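Local coordinates for FERM, ARHGEF and pleckstrin domain-containing protein 2 (PDB 6D2K) that acts as a guanine nucleotide exchange factor that activates RAC1, with roles in semaphorin response, actin remodelling, osteoclast differentiation and integrin-dependent adhesion, at residues E115-T120 against E185-L190; S213-L218 against T228-K233; I246-E251 against D258-L263. All blocks are in the same frame, centred on the assembly; numbering follows the deposited sequence.

Overall arrangement
After the N-terminal ubiquitin-like domain, the chain enters the FERM central domain. There interaction 1 brings the loop between helices 98-113 and 121-136 against the end of helix 176-187. It closes a loop of 64 intervening residues, most of them helical. The chain then enters the C-terminal PH-like domain. Interaction 2 closes the hairpin of strands 216-221 and 224-230, and interaction 3 closes that of strands 243-247 and 259-264. The three follow in series; none nests in or crosses another. Interactions 2 and 3 lie in the same antiparallel sheet, with centres about 13 Å apart, and touch where Phe229 meets Leu248 and Leu260. Interaction 1 touches neither; its centre is about 19 Å from that of interaction 2.

Interaction 1 (E115-T120 against E185-L190); sequences ERLTCT and EIARKL
Leu190 and Leu117 carry this contact, and it is entirely apolar. Their side chains cross at about a right angle. Leu190 CD1 sits 3.9 Å from Leu117 CD1 and also lies close to CG and CD2 of the same leucine, so one methyl meets the whole branched end of Leu117. This CD1 is also 4.0 Å from Cys119 CB, between the two residues. The other methyl of Leu190, CD2, packs 3.9 Å from Cys119 CB. Leu117 CG lies opposite the backbone N (chi1 -172°), which carries its two methyls to the other segment. The second of these, CD2, makes a longer contact with Ala187 CB at 4.5 Å.

In the all-helical central domain of the FERM fold, 115-120 links two helices and 185-190 carries helix 176-187 into a turn. Glu115, just past helix 98-113, leaves it with positive phi in a Schellman motif, and Thr120 is the N-cap of helix 121-136. Leu117 and Ala187 both also rest on Leu108 of helix 98-113.

No hydrogen bond passes between the segments. The polar links stay within each one or go to neighbours. A type I turn from Ala187 to Leu190 is closed by Leu190 N to Ala187 O at 3.0 Å. Arg188 NE makes a salt bridge to Glu185 OE1, weak as a hydrogen bond. On the other segment, Arg116 pairs with Glu114, and Thr120 OG1 bonds to Thr123 OG1.

Interaction 2 (S213-L218 against T228-K233); sequences SHMGVL and TFNWSK
The antiparallel hairpin of strands 216-221 and 224-230 in the FERM PH-like domain is joined here at its open end. Val217 and Phe229 form the hydrogen-bonded pair. Phe229 N gives a short, nearly straight bond to Val217 O (2.7 Å, 167°). In the return bond Val217 N lies above the carbonyl plane of Phe229 O, at 3.1 Å. Beyond them Trp231 N bonds to Met215 O. A water donates to the same oxygen and weakly accepts from Asn230 ND2.

The indole CG of Trp231 lies anti to its carbonyl carbon (chi1 -67°), which folds the ring back over Gly216. Gly216 CA lies 3.4 Å from the centroid of the five-membered ring, over its face, in a CH-pi contact. Trp231 NE1 bonds to Ser213 O (3.2 Å), which is tilted 22° from the ring plane and also accepts from Gly216 N. At the far end of the indole, CH2 meets Val217 CG2 at 4.0 Å. The ring packs edge-to-face with His281 of helix 267-284.

Leu218 CD2 reaches both OG1 and CG2 of Thr228. Gly216 has no side chain, and its CA comes to 3.3 Å from Phe229 O. The indole N-H bonds a backbone carbonyl, consistent with a fixed ring.

Interaction 3 (I246-E251 against D258-L263); sequences IKLHPE and DTLEFL
Ile246 and Leu260 form the firmly bonded part of this contact. Ile246 N bonds to Leu260 O, in the carbonyl plane, at 2.9 Å, and Leu260 N returns a bond of the same length to Ile246 O. The next rung is shorter: Leu248 N meets Asp258 O at 2.7 Å, nearly head-on to the carbonyl. On the Ile246 and Leu260 face, Leu248 CD2 packs against Leu260 CD1 at 3.8 Å. Ile246 CD1 comes obliquely to the Phe262 ring, 3.9 Å from CE2. Phe229 covers this face too, touching Ile246, Leu248 and Leu260.

The strands form an antiparallel hairpin in the sheet of the FERM PH-like domain. The neighbouring strand 236-240 lies against Ile246 and Lys247.

The Lys247 and Thr259 face is looser and nearer to solvent. Lys247 turns away from its own N at chi1 (-173°) and stays extended beyond CG. This lays its methylene chain across Asp258. CE comes to 3.8 Å from Asp258 OD1, but NZ stays 4.6 Å away, too far for a salt bridge. The other oxygen, Asp258 OD2, accepts from Thr259 OG1, which approaches 45° out of the carboxylate plane. Towards the connecting loop, Pro250 faces Asp258 only loosely, with CA atoms 4.2 Å apart.

Interaction 1 (E115-T120 against E185-L190)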
ATOM      1  N   GLU A 115      -6.657   6.413   6.775  1.00 14.74           N
ATOM      2  CA  GLU A 115      -6.431   6.005   8.162  1.00 18.23           C
ATOM      3  C   GLU A 115      -5.689   4.675   8.286  1.00 21.17           C
ATOM      4  O   GLU A 115      -5.868   3.929   9.253  1.00 21.98           O
ATOM      5  CB  GLU A 115      -7.758   5.994   8.932  1.00 22.77           C
ATOM      6  CG  GLU A 115      -8.488   7.335   8.843  1.00 19.90           C
ATOM      7  CD  GLU A 115      -9.787   7.347   9.622  1.00 27.94           C
ATOM      8  OE1 GLU A 115      -9.750   7.702  10.816  1.00 32.78           O
ATOM      9  OE2 GLU A 115     -10.835   7.013   9.033  1.00 29.86           O
ATOM     10  N   ARG A 116      -4.850   4.387   7.298  1.00 20.35           N
ATOM     11  CA  ARG A 116      -3.938   3.246   7.358  1.00 18.72           C
ATOM     12  C   ARG A 116      -2.622   3.633   8.013  1.00 17.71           C
ATOM     13  O   ARG A 116      -2.068   2.895   8.825  1.00 23.66           O
ATOM     14  CB  ARG A 116      -3.657   2.730   5.949  1.00 21.81           C
ATOM     15  CG  ARG A 116      -4.895   2.196   5.244  1.00 28.91           C
ATOM     16  CD  ARG A 116      -4.565   1.627   3.873  1.00 30.50           C
ATOM     17  NE  ARG A 116      -5.679   1.836   2.953  1.00 39.94           N
ATOM     18  CZ  ARG A 116      -6.793   1.112   2.952  1.00 40.48           C
ATOM     19  NH1 ARG A 116      -6.939   0.116   3.819  1.00 44.46           N
ATOM     20  NH2 ARG A 116      -7.758   1.377   2.081  1.00 36.96           N
ATOM     21  N   LEU A 117      -2.113   4.794   7.622  1.00 17.32           N
ATOM     22  CA  LEU A 117      -0.886   5.324   8.172  1.00 18.85           C
ATOM     23  C   LEU A 117      -1.255   6.152   9.381  1.00 23.09           C
ATOM     24  O   LEU A 117      -1.775   7.257   9.235  1.00 30.63           O
ATOM     25  CB  LEU A 117      -0.197   6.229   7.143  1.00 17.09           C
ATOM     26  CG  LEU A 117       1.212   6.710   7.499  1.00 16.41           C
ATOM     27  CD1 LEU A 117       2.108   5.526   7.673  1.00 17.07           C
ATOM     28  CD2 LEU A 117       1.768   7.644   6.431  1.00 17.93           C
ATOM     29  N   THR A 118      -1.023   5.622  10.575  1.00 18.95           N
ATOM     30  CA  THR A 118      -1.345   6.385  11.770  1.00 21.00           C
ATOM     31  C   THR A 118      -0.069   6.894  12.434  1.00 18.71           C
ATOM     32  O   THR A 118       1.019   6.364  12.213  1.00 20.37           O
ATOM     33  CB  THR A 118      -2.282   5.617  12.727  1.00 26.92           C
ATOM     34  OG1 THR A 118      -1.826   4.270  12.874  1.00 22.25           O
ATOM     35  CG2 THR A 118      -3.707   5.587  12.163  1.00 31.99           C
ATOM     36  N   CYS A 119      -0.206   7.959  13.211  1.00 17.83           N
ATOM     37  CA  CYS A 119       0.936   8.615  13.836  1.00 20.20           C
ATOM     38  C   CYS A 119       0.386   9.672  14.768  1.00 17.23           C
ATOM     39  O   CYS A 119      -0.830   9.881  14.819  1.00 17.55           O
ATOM     40  CB  CYS A 119       1.844   9.247  12.777  1.00 21.08           C
ATOM     41  SG  CYS A 119       1.026  10.351  11.609  1.00 21.41           S
ATOM     42  N   THR A 120       1.271  10.341  15.503  1.00 17.79           N
ATOM     43  CA  THR A 120       0.834  11.362  16.439  1.00 16.57           C
ATOM     44  C   THR A 120       0.207  12.532  15.693  1.00 19.00           C
ATOM     45  O   THR A 120       0.421  12.702  14.492  1.00 16.65           O
ATOM     46  CB  THR A 120       1.993  11.867  17.318  1.00 17.07           C
ATOM     47  OG1 THR A 120       3.038  12.405  16.488  1.00 21.39           O
ATOM     48  CG2 THR A 120       2.553  10.745  18.178  1.00 21.21           C
ATOM     49  N   GLU A 185      10.836  10.794   4.381  1.00 13.80           N
ATOM     50  CA  GLU A 185      11.723  10.717   5.540  1.00 15.82           C
ATOM     51  C   GLU A 185      10.953  10.581   6.848  1.00 15.69           C
ATOM     52  O   GLU A 185      11.332   9.794   7.742  1.00 16.50           O
ATOM     53  CB  GLU A 185      12.622  11.956   5.577  1.00 16.07           C
ATOM     54  CG  GLU A 185      13.876  11.777   4.760  1.00 23.31           C
ATOM     55  CD  GLU A 185      14.719  10.621   5.282  1.00 28.90           C
ATOM     56  OE1 GLU A 185      15.101   9.745   4.477  1.00 34.40           O
ATOM     57  OE2 GLU A 185      14.979  10.581   6.505  1.00 36.37           O
ATOM     58  N   ILE A 186       9.877  11.346   6.966  1.00 14.56           N
ATOM     59  CA  ILE A 186       9.004  11.276   8.130  1.00 14.87           C
ATOM     60  C   ILE A 186       8.280   9.929   8.155  1.00 16.36           C
ATOM     61  O   ILE A 186       8.305   9.218   9.157  1.00 13.35           O
ATOM     62  CB  ILE A 186       7.958  12.405   8.116  1.00 14.78           C
ATOM     63  CG1 ILE A 186       8.633  13.760   8.366  1.00 14.95           C
ATOM     64  CG2 ILE A 186       6.889  12.151   9.163  1.00 18.87           C
ATOM     65  CD1 ILE A 186       7.759  14.972   7.998  1.00 18.09           C
ATOM     66  N   ALA A 187       7.648   9.577   7.039  1.00 13.74           N
ATOM     67  CA  ALA A 187       6.827   8.364   6.985  1.00 14.53           C
ATOM     68  C   ALA A 187       7.596   7.076   7.221  1.00 15.47           C
ATOM     69  O   ALA A 187       7.071   6.161   7.849  1.00 12.98           O
ATOM     70  CB  ALA A 187       6.106   8.289   5.662  1.00 12.44           C
ATOM     71  N   ARG A 188       8.812   6.984   6.697  1.00 12.81           N
ATOM     72  CA  ARG A 188       9.519   5.696   6.695  1.00 14.25           C
ATOM     73  C   ARG A 188       9.898   5.255   8.093  1.00 15.78           C
ATOM     74  O   ARG A 188      10.230   4.084   8.296  1.00 17.66           O
ATOM     75  CB  ARG A 188      10.756   5.745   5.804  1.00 16.67           C
ATOM     76  CG  ARG A 188      11.936   6.459   6.424  1.00 17.81           C
ATOM     77  CD  ARG A 188      13.046   6.598   5.415  1.00 23.24           C
ATOM     78  NE  ARG A 188      14.245   7.157   6.027  1.00 25.97           N
ATOM     79  CZ  ARG A 188      15.212   6.421   6.557  1.00 30.96           C
ATOM     80  NH1 ARG A 188      16.268   7.010   7.099  1.00 34.20           N
ATOM     81  NH2 ARG A 188      15.127   5.096   6.535  1.00 30.25           N
ATOM     82  N   LYS A 189       9.861   6.174   9.057  1.00 14.85           N
ATOM     83  CA  LYS A 189      10.169   5.807  10.449  1.00 15.68           C
ATOM     84  C   LYS A 189       8.933   5.436  11.263  1.00 17.55           C
ATOM     85  O   LYS A 189       9.050   5.028  12.430  1.00 19.68           O
ATOM     86  CB  LYS A 189      10.926   6.937  11.166  1.00 17.44           C
ATOM     87  CG  LYS A 189      12.310   7.229  10.598  1.00 23.90           C
ATOM     88  CD  LYS A 189      13.236   6.050  10.816  1.00 30.30           C
ATOM     89  CE  LYS A 189      14.657   6.386  10.410  1.00 36.97           C
ATOM     90  NZ  LYS A 189      15.559   5.218  10.591  1.00 41.43           N
ATOM     91  N   LEU A 190       7.751   5.566  10.663  1.00 13.44           N
ATOM     92  CA  LEU A 190       6.503   5.253  11.348  1.00 14.58           C
ATOM     93  C   LEU A 190       6.294   3.753  11.383  1.00 15.00           C
ATOM     94  O   LEU A 190       6.546   3.066  10.401  1.00 14.25           O
ATOM     95  CB  LEU A 190       5.307   5.899  10.657  1.00 13.25           C
ATOM     96  CG  LEU A 190       5.413   7.417  10.582  1.00 15.82           C
ATOM     97  CD1 LEU A 190       4.237   7.962   9.801  1.00 17.39           C
ATOM     98  CD2 LEU A 190       5.467   7.995  11.998  1.00 16.60           C
TER

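Interaction 2 (S213-L218 against T228-K233)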
ATOM      1  N   SER A 213       6.313  -6.981   5.825  1.00 13.21           N
ATOM      2  CA  SER A 213       7.151  -5.821   5.500  1.00 13.11           C
ATOM      3  C   SER A 213       8.474  -6.312   4.919  1.00 15.71           C
ATOM      4  O   SER A 213       8.713  -7.519   4.819  1.00 15.05           O
ATOM      5  CB  SER A 213       7.435  -4.995   6.751  1.00 17.82           C
ATOM      6  OG  SER A 213       8.413  -5.651   7.564  1.00 16.72           O
ATOM      7  N   HIS A 214       9.338  -5.372   4.540  1.00 15.83           N
ATOM      8  CA  HIS A 214      10.650  -5.716   4.022  1.00 19.28           C
ATOM      9  C   HIS A 214      11.452  -6.523   5.058  1.00 15.45           C
ATOM     10  O   HIS A 214      12.410  -7.225   4.711  1.00 19.12           O
ATOM     11  CB  HIS A 214      11.406  -4.436   3.618  1.00 19.03           C
ATOM     12  CG  HIS A 214      11.790  -3.575   4.778  1.00 19.31           C
ATOM     13  ND1 HIS A 214      10.969  -2.589   5.276  1.00 24.53           N
ATOM     14  CD2 HIS A 214      12.910  -3.558   5.541  1.00 18.90           C
ATOM     15  CE1 HIS A 214      11.561  -2.005   6.303  1.00 24.45           C
ATOM     16  NE2 HIS A 214      12.737  -2.578   6.488  1.00 24.06           N
ATOM     17  N   MET A 215      11.052  -6.437   6.320  1.00 17.19           N
ATOM     18  CA  MET A 215      11.779  -7.145   7.383  1.00 17.89           C
ATOM     19  C   MET A 215      11.315  -8.579   7.608  1.00 18.24           C
ATOM     20  O   MET A 215      12.098  -9.427   8.029  1.00 16.44           O
ATOM     21  CB  MET A 215      11.663  -6.406   8.702  1.00 21.22           C
ATOM     22  CG  MET A 215      12.931  -6.444   9.509  1.00 36.52           C
ATOM     23  SD  MET A 215      13.874  -4.974   9.092  1.00 36.07           S
ATOM     24  CE  MET A 215      12.752  -3.737   9.739  1.00 40.72           C
ATOM     25  N   GLY A 216      10.039  -8.842   7.354  1.00 15.33           N
ATOM     26  CA  GLY A 216       9.487 -10.163   7.613  1.00 15.88           C
ATOM     27  C   GLY A 216       7.989 -10.140   7.850  1.00 13.52           C
ATOM     28  O   GLY A 216       7.296  -9.183   7.490  1.00 14.12           O
ATOM     29  N   VAL A 217       7.482 -11.221   8.440  1.00 12.16           N
ATOM     30  CA  VAL A 217       6.076 -11.315   8.759  1.00 12.53           C
ATOM     31  C   VAL A 217       5.846 -10.775  10.151  1.00 14.36           C
ATOM     32  O   VAL A 217       6.607 -11.064  11.083  1.00 15.80           O
ATOM     33  CB  VAL A 217       5.580 -12.760   8.628  1.00 11.51           C
ATOM     34  CG1 VAL A 217       4.092 -12.861   8.984  1.00 15.19           C
ATOM     35  CG2 VAL A 217       5.825 -13.225   7.207  1.00 14.76           C
ATOM     36  N   LEU A 218       4.800  -9.972  10.283  1.00 13.26           N
ATOM     37  CA  LEU A 218       4.578  -9.201  11.488  1.00 13.03           C
ATOM     38  C   LEU A 218       3.271  -9.561  12.167  1.00 16.37           C
ATOM     39  O   LEU A 218       2.284  -9.888  11.505  1.00 15.33           O
ATOM     40  CB  LEU A 218       4.590  -7.699  11.158  1.00 13.68           C
ATOM     41  CG  LEU A 218       5.725  -7.163  10.283  1.00 15.40           C
ATOM     42  CD1 LEU A 218       5.505  -5.671  10.036  1.00 14.57           C
ATOM     43  CD2 LEU A 218       7.076  -7.358  10.934  1.00 16.09           C
ATOM     44  N   THR A 228       7.980  -9.872  15.308  1.00 20.31           N
ATOM     45  CA  THR A 228       8.548  -9.737  13.983  1.00 18.16           C
ATOM     46  C   THR A 228       9.246 -11.048  13.656  1.00 20.02           C
ATOM     47  O   THR A 228      10.203 -11.440  14.326  1.00 22.39           O
ATOM     48  CB  THR A 228       9.566  -8.567  13.894  1.00 20.04           C
ATOM     49  OG1 THR A 228       8.901  -7.318  14.109  1.00 21.77           O
ATOM     50  CG2 THR A 228      10.213  -8.543  12.528  1.00 18.33           C
ATOM     51  N   PHE A 229       8.748 -11.752  12.652  1.00 16.33           N
ATOM     52  CA  PHE A 229       9.396 -12.966  12.195  1.00 18.95           C
ATOM     53  C   PHE A 229      10.278 -12.573  11.022  1.00 18.49           C
ATOM     54  O   PHE A 229       9.844 -12.572   9.873  1.00 17.89           O
ATOM     55  CB  PHE A 229       8.360 -14.034  11.821  1.00 19.42           C
ATOM     56  CG  PHE A 229       7.390 -14.336  12.932  1.00 19.75           C
ATOM     57  CD1 PHE A 229       7.851 -14.702  14.183  1.00 21.26           C
ATOM     58  CD2 PHE A 229       6.023 -14.235  12.732  1.00 17.12           C
ATOM     59  CE1 PHE A 229       6.967 -14.958  15.213  1.00 24.03           C
ATOM     60  CE2 PHE A 229       5.137 -14.490  13.752  1.00 21.16           C
ATOM     61  CZ  PHE A 229       5.609 -14.856  14.996  1.00 25.86           C
ATOM     62  N   ASN A 230      11.522 -12.226  11.331  1.00 18.61           N
ATOM     63  CA  ASN A 230      12.461 -11.766  10.320  1.00 18.52           C
ATOM     64  C   ASN A 230      12.675 -12.802   9.239  1.00 20.08           C
ATOM     65  O   ASN A 230      12.696 -14.002   9.513  1.00 18.41           O
ATOM     66  CB  ASN A 230      13.810 -11.420  10.956  1.00 22.88           C
ATOM     67  CG  ASN A 230      13.676 -10.480  12.129  1.00 29.71           C
ATOM     68  OD1 ASN A 230      13.435 -10.911  13.259  1.00 32.97           O
ATOM     69  ND2 ASN A 230      13.833  -9.185  11.873  1.00 31.60           N
ATOM     70  N   TRP A 231      12.868 -12.345   8.009  1.00 18.78           N
ATOM     71  CA  TRP A 231      13.039 -13.268   6.890  1.00 17.60           C
ATOM     72  C   TRP A 231      14.145 -14.290   7.106  1.00 22.03           C
ATOM     73  O   TRP A 231      14.043 -15.431   6.656  1.00 22.84           O
ATOM     74  CB  TRP A 231      13.263 -12.501   5.582  1.00 23.64           C
ATOM     75  CG  TRP A 231      12.070 -11.723   5.122  1.00 20.43           C
ATOM     76  CD1 TRP A 231      11.989 -10.368   4.934  1.00 22.49           C
ATOM     77  CD2 TRP A 231      10.786 -12.248   4.777  1.00 19.07           C
ATOM     78  NE1 TRP A 231      10.729 -10.020   4.501  1.00 21.78           N
ATOM     79  CE2 TRP A 231       9.973 -11.156   4.393  1.00 19.04           C
ATOM     80  CE3 TRP A 231      10.239 -13.533   4.765  1.00 21.88           C
ATOM     81  CZ2 TRP A 231       8.647 -11.320   3.997  1.00 22.65           C
ATOM     82  CZ3 TRP A 231       8.926 -13.690   4.375  1.00 21.18           C
ATOM     83  CH2 TRP A 231       8.143 -12.592   4.000  1.00 20.12           C
ATOM     84  N   SER A 232      15.200 -13.885   7.802  1.00 19.71           N
ATOM     85  CA  SER A 232      16.327 -14.776   8.029  1.00 24.80           C
ATOM     86  C   SER A 232      15.923 -16.006   8.846  1.00 24.31           C
ATOM     87  O   SER A 232      16.587 -17.040   8.780  1.00 24.90           O
ATOM     88  CB  SER A 232      17.487 -14.032   8.704  1.00 23.38           C
ATOM     89  OG  SER A 232      17.126 -13.581   9.997  1.00 31.32           O
ATOM     90  N   LYS A 233      14.824 -15.901   9.594  1.00 21.50           N
ATOM     91  CA  LYS A 233      14.385 -16.996  10.463  1.00 19.22           C
ATOM     92  C   LYS A 233      13.251 -17.800   9.857  1.00 21.61           C
ATOM     93  O   LYS A 233      12.834 -18.810  10.416  1.00 24.56           O
ATOM     94  CB  LYS A 233      13.937 -16.456  11.819  1.00 25.55           C
ATOM     95  CG  LYS A 233      14.992 -15.627  12.530  1.00 30.69           C
ATOM     96  CD  LYS A 233      14.428 -14.991  13.790  1.00 35.96           C
ATOM     97  CE  LYS A 233      15.425 -14.021  14.402  1.00 39.39           C
ATOM     98  NZ  LYS A 233      14.900 -13.426  15.661  1.00 48.82           N
TER
HETATM   99  O   HOH W   1      14.727  -8.884   8.708  1.00 29.50           O

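Interaction 3 (I246-E251 against D258-L263)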
ATOM      1  N   ILE A 246       3.704 -20.596   9.272  1.00 13.94           N
ATOM      2  CA  ILE A 246       5.061 -20.082   9.152  1.00 14.32           C
ATOM      3  C   ILE A 246       6.026 -21.090   9.749  1.00 17.39           C
ATOM      4  O   ILE A 246       5.950 -21.369  10.945  1.00 16.43           O
ATOM      5  CB  ILE A 246       5.256 -18.777   9.936  1.00 18.38           C
ATOM      6  CG1 ILE A 246       4.169 -17.763   9.619  1.00 21.30           C
ATOM      7  CG2 ILE A 246       6.625 -18.186   9.624  1.00 16.98           C
ATOM      8  CD1 ILE A 246       4.286 -16.478  10.420  1.00 24.41           C
ATOM      9  N   LYS A 247       6.918 -21.638   8.926  1.00 15.06           N
ATOM     10  CA  LYS A 247       7.971 -22.519   9.460  1.00 15.09           C
ATOM     11  C   LYS A 247       9.169 -21.649   9.824  1.00 18.92           C
ATOM     12  O   LYS A 247       9.651 -20.875   8.987  1.00 22.43           O
ATOM     13  CB  LYS A 247       8.357 -23.586   8.438  1.00 17.38           C
ATOM     14  CG  LYS A 247       9.325 -24.616   8.995  1.00 21.54           C
ATOM     15  CD  LYS A 247       9.706 -25.631   7.939  1.00 21.58           C
ATOM     16  CE  LYS A 247      10.968 -26.371   8.357  1.00 25.98           C
ATOM     17  NZ  LYS A 247      11.431 -27.329   7.317  1.00 34.91           N
ATOM     18  N   LEU A 248       9.632 -21.777  11.072  1.00 21.17           N
ATOM     19  CA  LEU A 248      10.518 -20.806  11.731  1.00 19.54           C
ATOM     20  C   LEU A 248      11.570 -21.524  12.570  1.00 24.34           C
ATOM     21  O   LEU A 248      11.585 -22.742  12.620  1.00 25.27           O
ATOM     22  CB  LEU A 248       9.677 -19.958  12.691  1.00 25.43           C
ATOM     23  CG  LEU A 248       9.676 -18.437  12.633  1.00 30.53           C
ATOM     24  CD1 LEU A 248       9.526 -17.930  11.216  1.00 30.52           C
ATOM     25  CD2 LEU A 248       8.557 -17.915  13.523  1.00 30.50           C
ATOM     26  N   HIS A 249      12.424 -20.774  13.264  1.00 20.01           N
ATOM     27  CA  HIS A 249      13.308 -21.398  14.261  1.00 24.62           C
ATOM     28  C   HIS A 249      12.456 -22.070  15.327  1.00 25.94           C
ATOM     29  O   HIS A 249      11.467 -21.487  15.781  1.00 25.77           O
ATOM     30  CB  HIS A 249      14.179 -20.352  14.953  1.00 25.15           C
ATOM     31  CG  HIS A 249      15.206 -19.729  14.069  1.00 24.75           C
ATOM     32  ND1 HIS A 249      15.448 -20.156  12.780  1.00 26.02           N
ATOM     33  CD2 HIS A 249      16.065 -18.704  14.292  1.00 25.02           C
ATOM     34  CE1 HIS A 249      16.408 -19.419  12.248  1.00 26.15           C
ATOM     35  NE2 HIS A 249      16.795 -18.529  13.143  1.00 27.35           N
ATOM     36  N   PRO A 250      12.829 -23.291  15.744  1.00 21.83           N
ATOM     37  CA  PRO A 250      12.048 -24.050  16.727  1.00 24.46           C
ATOM     38  C   PRO A 250      12.092 -23.472  18.138  1.00 26.59           C
ATOM     39  O   PRO A 250      13.059 -22.807  18.513  1.00 26.21           O
ATOM     40  CB  PRO A 250      12.718 -25.430  16.715  1.00 23.43           C
ATOM     41  CG  PRO A 250      14.121 -25.154  16.278  1.00 23.59           C
ATOM     42  CD  PRO A 250      13.986 -24.063  15.251  1.00 20.93           C
ATOM     43  N   GLU A 251      11.049 -23.735  18.919  1.00 26.40           N
ATOM     44  CA  GLU A 251      11.023 -23.281  20.306  1.00 30.35           C
ATOM     45  C   GLU A 251      12.076 -24.044  21.102  1.00 29.45           C
ATOM     46  O   GLU A 251      12.323 -25.218  20.838  1.00 25.50           O
ATOM     47  CB  GLU A 251       9.640 -23.488  20.910  1.00 34.35           C
ATOM     48  N   ASP A 258       8.464 -26.321  14.982  1.00 18.46           N
ATOM     49  CA  ASP A 258       9.069 -25.347  14.083  1.00 17.67           C
ATOM     50  C   ASP A 258       8.042 -24.513  13.325  1.00 20.04           C
ATOM     51  O   ASP A 258       8.409 -23.696  12.487  1.00 19.11           O
ATOM     52  CB  ASP A 258      10.006 -26.051  13.094  1.00 18.05           C
ATOM     53  CG  ASP A 258       9.317 -27.131  12.292  1.00 25.22           C
ATOM     54  OD1 ASP A 258      10.029 -27.932  11.646  1.00 27.67           O
ATOM     55  OD2 ASP A 258       8.071 -27.191  12.299  1.00 24.61           O
ATOM     56  N   THR A 259       6.763 -24.708  13.627  1.00 18.54           N
ATOM     57  CA  THR A 259       5.708 -24.063  12.838  1.00 22.08           C
ATOM     58  C   THR A 259       4.678 -23.328  13.696  1.00 22.42           C
ATOM     59  O   THR A 259       4.148 -23.876  14.672  1.00 20.48           O
ATOM     60  CB  THR A 259       5.011 -25.078  11.894  1.00 22.93           C
ATOM     61  OG1 THR A 259       5.970 -25.600  10.961  1.00 25.25           O
ATOM     62  CG2 THR A 259       3.866 -24.418  11.109  1.00 23.23           C
ATOM     63  N   LEU A 260       4.412 -22.077  13.329  1.00 18.42           N
ATOM     64  CA  LEU A 260       3.365 -21.292  13.959  1.00 19.39           C
ATOM     65  C   LEU A 260       2.175 -21.256  13.020  1.00 19.04           C
ATOM     66  O   LEU A 260       2.345 -21.221  11.800  1.00 19.43           O
ATOM     67  CB  LEU A 260       3.833 -19.859  14.210  1.00 21.38           C
ATOM     68  CG  LEU A 260       5.027 -19.681  15.142  1.00 24.86           C
ATOM     69  CD1 LEU A 260       5.263 -18.194  15.408  1.00 24.24           C
ATOM     70  CD2 LEU A 260       4.791 -20.435  16.433  1.00 32.47           C
ATOM     71  N   GLU A 261       0.980 -21.271  13.598  1.00 18.08           N
ATOM     72  CA  GLU A 261      -0.257 -21.283  12.821  1.00 19.76           C
ATOM     73  C   GLU A 261      -1.177 -20.134  13.194  1.00 18.95           C
ATOM     74  O   GLU A 261      -1.375 -19.843  14.374  1.00 18.16           O
ATOM     75  CB  GLU A 261      -1.005 -22.600  13.021  1.00 21.94           C
ATOM     76  CG  GLU A 261      -0.513 -23.729  12.151  1.00 29.91           C
ATOM     77  CD  GLU A 261      -1.552 -24.827  11.995  1.00 36.03           C
ATOM     78  OE1 GLU A 261      -1.175 -26.016  12.070  1.00 39.64           O
ATOM     79  OE2 GLU A 261      -2.747 -24.499  11.802  1.00 40.62           O
ATOM     80  N   PHE A 262      -1.730 -19.474  12.179  1.00 15.41           N
ATOM     81  CA  PHE A 262      -2.705 -18.408  12.395  1.00 16.02           C
ATOM     82  C   PHE A 262      -3.938 -18.694  11.566  1.00 16.68           C
ATOM     83  O   PHE A 262      -3.835 -19.195  10.449  1.00 17.47           O
ATOM     84  CB  PHE A 262      -2.099 -17.056  12.014  1.00 13.91           C
ATOM     85  CG  PHE A 262      -0.896 -16.700  12.836  1.00 15.81           C
ATOM     86  CD1 PHE A 262      -1.045 -16.053  14.048  1.00 21.08           C
ATOM     87  CD2 PHE A 262       0.371 -17.053  12.413  1.00 21.13           C
ATOM     88  CE1 PHE A 262       0.069 -15.732  14.820  1.00 22.99           C
ATOM     89  CE2 PHE A 262       1.479 -16.741  13.176  1.00 20.48           C
ATOM     90  CZ  PHE A 262       1.325 -16.089  14.383  1.00 21.68           C
ATOM     91  N   LEU A 263      -5.108 -18.379  12.111  1.00 14.70           N
ATOM     92  CA  LEU A 263      -6.347 -18.654  11.406  1.00 16.92           C
ATOM     93  C   LEU A 263      -6.908 -17.353  10.854  1.00 15.93           C
ATOM     94  O   LEU A 263      -7.189 -16.427  11.615  1.00 17.68           O
ATOM     95  CB  LEU A 263      -7.356 -19.289  12.364  1.00 18.92           C
ATOM     96  CG  LEU A 263      -8.559 -19.956  11.721  1.00 22.23           C
ATOM     97  CD1 LEU A 263      -8.099 -21.256  11.056  1.00 26.14           C
ATOM     98  CD2 LEU A 263      -9.619 -20.246  12.781  1.00 28.00           C
TER